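Local coordinates for trans-4-hydroxy-L-proline dehydratase (PDB 6VXC), which uses glycyl radical chemistry to dehydrate trans-4-hydroxy-L-proline to (S)-1-pyrroline-5-carboxylate in the anaerobic breakdown of hydroxyproline, at residues E332-W335 with V336-N340. Residues are numbered along the deposited sequence; the frame is centred on the assembly and turned at random.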
# COMPACT_ATOMS: atom_id res chain seq x y z
N GLU A 332 -11.75 18.19 -5.32
CA GLU A 332 -10.54 18.50 -6.07
C GLU A 332 -9.48 19.10 -5.16
O GLU A 332 -8.30 18.79 -5.29
CB GLU A 332 -10.86 19.44 -7.25
CG GLU A 332 -11.58 18.70 -8.38
CD GLU A 332 -11.91 19.53 -9.63
OE1 GLU A 332 -11.50 20.71 -9.74
OE2 GLU A 332 -12.61 18.97 -10.52
N CYS A 333 -9.91 19.91 -4.20
CA CYS A 333 -8.97 20.40 -3.19
C CYS A 333 -8.37 19.24 -2.40
O CYS A 333 -7.16 19.19 -2.19
CB CYS A 333 -9.67 21.38 -2.24
SG CYS A 333 -10.06 23.00 -2.94
N LEU A 334 -9.22 18.31 -1.94
CA LEU A 334 -8.75 17.12 -1.23
C LEU A 334 -7.73 16.33 -2.05
O LEU A 334 -6.69 15.92 -1.54
CB LEU A 334 -9.93 16.23 -0.86
CG LEU A 334 -9.53 15.00 -0.03
CD1 LEU A 334 -8.77 15.43 1.23
CD2 LEU A 334 -10.73 14.15 0.32
N TRP A 335 -8.04 16.10 -3.33
CA TRP A 335 -7.13 15.36 -4.20
C TRP A 335 -5.75 16.00 -4.21
O TRP A 335 -4.72 15.31 -4.08
CB TRP A 335 -7.70 15.29 -5.63
CG TRP A 335 -8.25 13.93 -6.00
CD1 TRP A 335 -7.89 13.18 -7.06
CD2 TRP A 335 -9.22 13.16 -5.28
NE1 TRP A 335 -8.57 11.99 -7.06
CE2 TRP A 335 -9.40 11.96 -5.98
CE3 TRP A 335 -9.98 13.39 -4.12
CZ2 TRP A 335 -10.30 10.98 -5.57
CZ3 TRP A 335 -10.87 12.40 -3.71
CH2 TRP A 335 -11.03 11.22 -4.43
N VAL A 336 -5.70 17.33 -4.35
CA VAL A 336 -4.42 18.02 -4.35
C VAL A 336 -3.71 17.83 -3.02
O VAL A 336 -2.48 17.68 -2.98
CB VAL A 336 -4.63 19.52 -4.67
CG1 VAL A 336 -3.34 20.28 -4.41
CG2 VAL A 336 -5.12 19.71 -6.12
N LYS A 337 -4.45 17.84 -1.90
CA LYS A 337 -3.80 17.66 -0.60
C LYS A 337 -3.08 16.31 -0.51
O LYS A 337 -1.94 16.24 -0.05
CB LYS A 337 -4.80 17.79 0.55
CG LYS A 337 -5.49 19.14 0.66
CD LYS A 337 -4.49 20.31 0.79
CE LYS A 337 -3.53 20.19 1.94
NZ LYS A 337 -2.57 21.36 2.05
N PHE A 338 -3.74 15.24 -0.96
CA PHE A 338 -3.06 13.95 -1.05
C PHE A 338 -1.78 14.07 -1.89
O PHE A 338 -0.72 13.58 -1.50
CB PHE A 338 -3.98 12.90 -1.68
CG PHE A 338 -5.01 12.32 -0.75
CD1 PHE A 338 -4.67 11.38 0.21
CD2 PHE A 338 -6.36 12.67 -0.90
CE1 PHE A 338 -5.64 10.82 1.02
CE2 PHE A 338 -7.32 12.12 -0.09
CZ PHE A 338 -6.97 11.20 0.87
N ASN A 339 -1.88 14.71 -3.05
CA ASN A 339 -0.75 14.81 -3.97
C ASN A 339 0.38 15.67 -3.42
O ASN A 339 1.50 15.59 -3.95
CB ASN A 339 -1.19 15.36 -5.33
CG ASN A 339 -0.16 15.07 -6.43
OD1 ASN A 339 0.07 13.92 -6.79
ND2 ASN A 339 0.43 16.12 -6.98
N ASN A 340 0.12 16.48 -2.40
CA ASN A 340 1.16 17.25 -1.73
C ASN A 340 1.96 16.46 -0.70
O ASN A 340 2.96 16.99 -0.20
CB ASN A 340 0.54 18.48 -1.02
CG ASN A 340 0.15 19.60 -1.98
OD1 ASN A 340 0.44 19.53 -3.17
ND2 ASN A 340 -0.49 20.63 -1.46
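Four successive i to i+4 backbone hydrogen bonds join Glu332-Trp335 to Val336-Asn340, from Val336 N to Glu332 O (3.1 Å) through Asn339 N to Trp335 O (3.1 Å), which identifies regular alpha-helix. The bond from Phe338 N to Leu334 O is the straightest, with an N-H...O angle of 166°. One turn apart, Leu334 and Phe338 form the apolar side-chain contact: CG of Leu334 lies 3.6 Å from Phe338 CE2, and both leucine methyls also approach that ring carbon. A chi1 of -177° places Leu334 CG beside its carbonyl carbon, where the two side chains cross obliquely; Trp335 CA sits at the edge of the Phe338 ring, near its plane. This is late in helix 324-339 of the pyruvate formate lyase-like fold; helix 276-293 supplies Trp284, edge-to-face with the Phe338 ring, while Trp335 packs on Val386 of helix 378-390. Val336 CG2 touches Glu332 O at 3.4 Å. Lys337 CG passes 3.3 Å from Cys333 O; bends at chi2 and chi3 (both -56°) then turn the chain so that NZ reaches salt bridges with Glu87 and Glu92. The Glu332 carboxylate is hydrogen-bonded through OE1 to Thr29 of helix 27-38 and through OE2 to Thr25 and to Gln328 of its own helix.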